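Local coordinates for glyoxalase family protein (Bacillus cereus, PDB 1ZSW) that binds a zinc ion and belongs to the glyoxalase family of metalloproteins, though its substrate and reaction are not established, at residues Y259-V264 / K281-R286; V161-T166 / A248-N253. One frame throughout, in Å; residues are numbered along the deposited sequence.

Contact 1 (Y259-V264 / K281-R286); sequences YWEEQV and KSLYFR
Val264 lies against the aromatic ring of Phe285, and one helical turn earlier Glu261 meets Leu283. The two pairs join helix 254-266 to strand 280-286. Both methyl groups of Val264 are used. Val264 CG1 is anti to the backbone N (chi1 165°) and lies 3.8 Å from Phe285 CG, at the root of the aromatic side chain. CG2 stands over one face of the ring, displaced toward its rim. Val264 CG2 is 4.2 Å from the ring centroid and 16° off the ring normal, which makes this a CH-pi contact. The valine therefore covers both the CB end and a face of the phenylalanine.

At the other pair, the CD2 methyl of Leu283 presses against the base of Glu261, with Leu283 CD2 3.4 Å from Glu261 CB. Here the glutamate serves as a hydrocarbon arm. Its chain extends past the leucine, and its carboxylate is bonded elsewhere, OE2 to Ser271 OG. Leu283 and Phe285 both point from the strand toward the helix because alternate residues of a strand face the same way. Ser282, between Lys281 and Leu283, instead bonds through OG to Glu294, a zinc ligand. Leu257 of the same helix also touches Leu283, while Ile295 of the neighbouring strand touches Phe285.

The contact is apolar and largely buried. It is helix-on-sheet packing, with the helix lying on one face of the mixed sheet, as in the beta-alpha-beta-beta-beta modules of the glyoxalase/bleomycin resistance/dioxygenase (vicinal oxygen chelate) fold.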
# COMPACT_ATOMS: atom_id res chain seq x y z
N TYR A 259 -1.69 20.45 -6.51
CA TYR A 259 -0.56 20.56 -7.41
C TYR A 259 -0.41 19.30 -8.26
O TYR A 259 -0.29 19.38 -9.48
CB TYR A 259 0.73 20.83 -6.62
CG TYR A 259 1.97 20.60 -7.45
CD1 TYR A 259 2.64 19.38 -7.40
CD2 TYR A 259 2.46 21.59 -8.31
CE1 TYR A 259 3.77 19.11 -8.16
CE2 TYR A 259 3.61 21.34 -9.10
CZ TYR A 259 4.28 20.10 -9.01
OH TYR A 259 5.40 19.83 -9.77
N TRP A 260 -0.49 18.14 -7.61
CA TRP A 260 -0.35 16.88 -8.34
C TRP A 260 -1.50 16.61 -9.28
O TRP A 260 -1.29 16.06 -10.34
CB TRP A 260 -0.12 15.71 -7.37
CG TRP A 260 1.25 15.76 -6.72
CD1 TRP A 260 1.51 15.94 -5.40
CD2 TRP A 260 2.52 15.70 -7.39
NE1 TRP A 260 2.88 15.97 -5.19
CE2 TRP A 260 3.52 15.83 -6.39
CE3 TRP A 260 2.90 15.60 -8.72
CZ2 TRP A 260 4.90 15.82 -6.70
CZ3 TRP A 260 4.28 15.56 -9.04
CH2 TRP A 260 5.25 15.70 -8.01
N GLU A 261 -2.71 17.02 -8.89
CA GLU A 261 -3.84 16.89 -9.80
C GLU A 261 -3.57 17.63 -11.09
O GLU A 261 -3.77 17.10 -12.16
CB GLU A 261 -5.14 17.37 -9.21
CG GLU A 261 -6.24 17.14 -10.23
CD GLU A 261 -7.62 17.26 -9.66
OE1 GLU A 261 -7.83 18.14 -8.80
OE2 GLU A 261 -8.46 16.45 -10.08
N GLU A 262 -3.07 18.86 -10.97
CA GLU A 262 -2.66 19.62 -12.15
C GLU A 262 -1.58 18.93 -12.99
O GLU A 262 -1.68 18.85 -14.21
CB GLU A 262 -2.20 21.00 -11.71
CG GLU A 262 -1.79 21.88 -12.85
CD GLU A 262 -2.97 22.45 -13.64
OE1 GLU A 262 -4.15 22.12 -13.33
OE2 GLU A 262 -2.67 23.25 -14.58
N GLN A 263 -0.53 18.42 -12.35
CA GLN A 263 0.50 17.70 -13.10
C GLN A 263 0.02 16.49 -13.88
O GLN A 263 0.42 16.25 -15.02
CB GLN A 263 1.66 17.30 -12.16
CG GLN A 263 2.28 18.49 -11.43
CD GLN A 263 2.81 19.54 -12.41
OE1 GLN A 263 2.42 20.71 -12.36
NE2 GLN A 263 3.69 19.13 -13.30
N VAL A 264 -0.86 15.72 -13.24
CA VAL A 264 -1.44 14.53 -13.84
C VAL A 264 -2.28 14.89 -15.07
O VAL A 264 -2.14 14.27 -16.11
CB VAL A 264 -2.26 13.79 -12.78
CG1 VAL A 264 -3.19 12.77 -13.38
CG2 VAL A 264 -1.26 13.19 -11.76
N LYS A 281 -7.79 13.12 2.00
CA LYS A 281 -8.32 13.43 0.68
C LYS A 281 -7.40 12.80 -0.38
O LYS A 281 -6.19 12.65 -0.15
CB LYS A 281 -8.45 14.93 0.44
CG LYS A 281 -9.32 15.68 1.48
CD LYS A 281 -9.69 17.03 0.82
CE LYS A 281 -10.47 17.98 1.75
NZ LYS A 281 -9.71 18.29 2.97
N SER A 282 -7.98 12.41 -1.49
CA SER A 282 -7.17 11.76 -2.52
C SER A 282 -7.72 11.95 -3.92
O SER A 282 -8.89 12.38 -4.09
CB SER A 282 -7.07 10.30 -2.18
OG SER A 282 -8.27 9.62 -2.45
N LEU A 283 -6.91 11.57 -4.90
CA LEU A 283 -7.38 11.47 -6.25
C LEU A 283 -6.78 10.21 -6.85
O LEU A 283 -5.75 9.72 -6.36
CB LEU A 283 -6.99 12.70 -7.06
CG LEU A 283 -5.51 12.85 -7.40
CD1 LEU A 283 -5.08 12.17 -8.67
CD2 LEU A 283 -5.24 14.37 -7.51
N TYR A 284 -7.47 9.66 -7.83
CA TYR A 284 -7.00 8.45 -8.51
C TYR A 284 -6.73 8.73 -9.98
O TYR A 284 -7.41 9.52 -10.64
CB TYR A 284 -8.07 7.35 -8.44
CG TYR A 284 -8.50 6.97 -7.03
CD1 TYR A 284 -8.05 5.79 -6.41
CD2 TYR A 284 -9.36 7.82 -6.31
CE1 TYR A 284 -8.50 5.49 -5.10
CE2 TYR A 284 -9.78 7.55 -5.03
CZ TYR A 284 -9.35 6.39 -4.43
OH TYR A 284 -9.84 6.22 -3.14
N PHE A 285 -5.76 8.02 -10.55
CA PHE A 285 -5.54 8.08 -12.00
C PHE A 285 -4.90 6.79 -12.42
O PHE A 285 -4.20 6.14 -11.60
CB PHE A 285 -4.67 9.30 -12.42
CG PHE A 285 -3.20 9.17 -12.04
CD1 PHE A 285 -2.26 8.70 -12.96
CD2 PHE A 285 -2.79 9.46 -10.75
CE1 PHE A 285 -0.91 8.57 -12.57
CE2 PHE A 285 -1.44 9.35 -10.38
CZ PHE A 285 -0.52 8.89 -11.30
N ARG A 286 -5.14 6.39 -13.66
CA ARG A 286 -4.47 5.21 -14.23
C ARG A 286 -3.40 5.67 -15.19
O ARG A 286 -3.60 6.64 -15.97
CB ARG A 286 -5.47 4.35 -15.00
CG ARG A 286 -6.25 3.49 -14.14
CD ARG A 286 -6.95 2.37 -14.91
NE ARG A 286 -7.95 1.82 -14.02
CZ ARG A 286 -7.80 0.80 -13.19
NH1 ARG A 286 -6.65 0.12 -13.12
NH2 ARG A 286 -8.81 0.44 -12.41

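Contact 2 (V161-T166 / A248-N253); sequences VEHWET and AIRVKN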
# COMPACT_ATOMS: atom_id res chain seq x y z
N VAL A 161 9.89 5.20 8.82
CA VAL A 161 9.24 6.50 8.75
C VAL A 161 9.07 6.96 10.19
O VAL A 161 8.64 6.17 11.03
CB VAL A 161 7.87 6.37 8.05
CG1 VAL A 161 7.00 7.63 8.21
CG2 VAL A 161 8.09 6.07 6.59
N GLU A 162 9.42 8.21 10.49
CA GLU A 162 9.40 8.66 11.89
C GLU A 162 8.08 8.37 12.62
O GLU A 162 8.09 7.96 13.78
CB GLU A 162 9.81 10.13 12.04
CG GLU A 162 9.61 10.68 13.48
CD GLU A 162 10.67 11.67 13.92
OE1 GLU A 162 10.32 12.61 14.66
OE2 GLU A 162 11.85 11.51 13.54
N HIS A 163 6.95 8.55 11.94
CA HIS A 163 5.67 8.40 12.63
C HIS A 163 5.19 6.96 12.89
O HIS A 163 4.25 6.76 13.63
CB HIS A 163 4.55 9.23 11.98
CG HIS A 163 4.19 8.82 10.60
ND1 HIS A 163 4.22 9.68 9.53
CD2 HIS A 163 3.75 7.63 10.10
CE1 HIS A 163 3.84 9.05 8.43
NE2 HIS A 163 3.54 7.81 8.75
N TRP A 164 5.86 5.97 12.30
CA TRP A 164 5.49 4.57 12.55
C TRP A 164 5.65 4.16 14.03
O TRP A 164 6.60 4.58 14.69
CB TRP A 164 6.33 3.66 11.67
CG TRP A 164 6.05 3.77 10.18
CD1 TRP A 164 5.06 4.49 9.57
CD2 TRP A 164 6.74 3.07 9.14
NE1 TRP A 164 5.12 4.32 8.21
CE2 TRP A 164 6.14 3.44 7.92
CE3 TRP A 164 7.83 2.19 9.12
CZ2 TRP A 164 6.58 2.93 6.69
CZ3 TRP A 164 8.29 1.70 7.88
CH2 TRP A 164 7.65 2.07 6.69
N GLU A 165 4.72 3.34 14.53
CA GLU A 165 4.79 2.82 15.90
C GLU A 165 4.39 1.37 15.99
O GLU A 165 3.33 0.97 15.52
CB GLU A 165 3.86 3.61 16.81
CG GLU A 165 4.33 4.99 17.11
CD GLU A 165 3.28 5.79 17.85
OE1 GLU A 165 2.25 6.16 17.22
OE2 GLU A 165 3.48 6.02 19.05
N THR A 166 5.22 0.57 16.65
CA THR A 166 4.87 -0.83 16.85
C THR A 166 3.66 -0.96 17.79
O THR A 166 3.34 -0.07 18.59
CB THR A 166 6.07 -1.67 17.37
OG1 THR A 166 6.55 -1.10 18.58
CG2 THR A 166 7.23 -1.71 16.34
N ALA A 248 -1.41 3.73 -3.23
CA ALA A 248 -1.50 5.17 -2.88
C ALA A 248 -0.16 5.68 -2.41
O ALA A 248 0.52 4.98 -1.65
CB ALA A 248 -2.55 5.42 -1.80
N ILE A 249 0.18 6.89 -2.86
CA ILE A 249 1.42 7.57 -2.44
C ILE A 249 1.08 8.80 -1.63
O ILE A 249 0.01 9.35 -1.80
CB ILE A 249 2.34 7.92 -3.63
CG1 ILE A 249 1.69 8.95 -4.56
CG2 ILE A 249 2.67 6.61 -4.43
CD1 ILE A 249 2.49 9.32 -5.88
N ARG A 250 2.02 9.23 -0.79
CA ARG A 250 1.78 10.27 0.20
C ARG A 250 2.04 11.66 -0.31
O ARG A 250 3.09 11.92 -0.92
CB ARG A 250 2.71 10.10 1.42
CG ARG A 250 2.44 8.80 2.18
CD ARG A 250 3.58 8.52 3.16
NE ARG A 250 3.76 9.65 4.10
CZ ARG A 250 4.82 9.82 4.88
NH1 ARG A 250 5.83 8.94 4.89
NH2 ARG A 250 4.87 10.89 5.65
N VAL A 251 1.11 12.57 0.02
CA VAL A 251 1.43 14.01 -0.08
C VAL A 251 1.12 14.69 1.26
O VAL A 251 0.39 14.16 2.06
CB VAL A 251 0.74 14.68 -1.27
CG1 VAL A 251 1.09 13.91 -2.55
CG2 VAL A 251 -0.77 14.76 -1.02
N LYS A 252 1.74 15.85 1.51
CA LYS A 252 1.68 16.48 2.82
C LYS A 252 0.32 17.06 3.17
O LYS A 252 -0.10 16.99 4.31
CB LYS A 252 2.74 17.58 2.90
CG LYS A 252 2.89 18.15 4.28
CD LYS A 252 3.87 19.30 4.20
CE LYS A 252 4.37 19.66 5.57
NZ LYS A 252 5.35 20.76 5.41
N ASN A 253 -0.34 17.65 2.20
CA ASN A 253 -1.56 18.43 2.46
C ASN A 253 -2.37 18.64 1.20
O ASN A 253 -2.02 18.18 0.09
CB ASN A 253 -1.18 19.80 3.07
CG ASN A 253 -0.17 20.52 2.23
OD1 ASN A 253 -0.23 20.50 0.99
ND2 ASN A 253 0.81 21.14 2.88
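Arg250 reaches from strand 244-251 to the loop 161-166, where its guanidinium meets His163 and Val161. From CB the chain runs outward through CG and CD and bends at CG-CD (chi3 57°), which brings NE to Asp298 OD1 in a salt bridge. Beyond NE, Arg250 CZ lies 3.8 Å from His163 CE1. The two terminal nitrogens then part company. NH2 comes closer to the histidine, with Arg250 NH2 3.5 Å from His163 CE1. It sits at the edge of the imidazole, near its plane, while CE1 lies over one face of the guanidinium. The two planes are 65° apart, so the groups are steeply inclined and not stacked. Arg250 NH1 goes to the valine, 3.8 Å from Val161 CG1.

His163 is steadied within the loop. Val161 CG1 sits over the centre of its ring, and His163 NE2 is hydrogen-bonded to Pro80 O. A type I beta turn from Val161 to Trp164, closed by Trp164 N to Val161 O at 3.1 Å, brings these side chains together. The arrangement is a buried arginine held by a carboxylate and packed against a turn, joining a central strand of the zinc-bearing sheet to the loop between strands 150-155 and 180-188.

Overall arrangement
Contact 2 comes first along the chain. Its loop 161-166 follows strand 150-155 and precedes strand 180-188, and the contact closes a long loop of 81 residues when strand 244-251 arrives. Helix 254-266 follows directly, and contact 1 then closes a short loop of 16 residues with strand 280-286. The two loops run in series, neither nested nor crossed. The centres of the two contacts are about 18 Å apart, yet the contacts touch where Trp260 CD1 packs 3.5 Å from Val251 CG1. Both reach the eight-stranded sheet that supplies His33, His246 and Glu294 to the zinc ion. Contact 1 fixes a helix to that sheet, while contact 2 ties the sheet to the loop between strands 150-155 and 180-188.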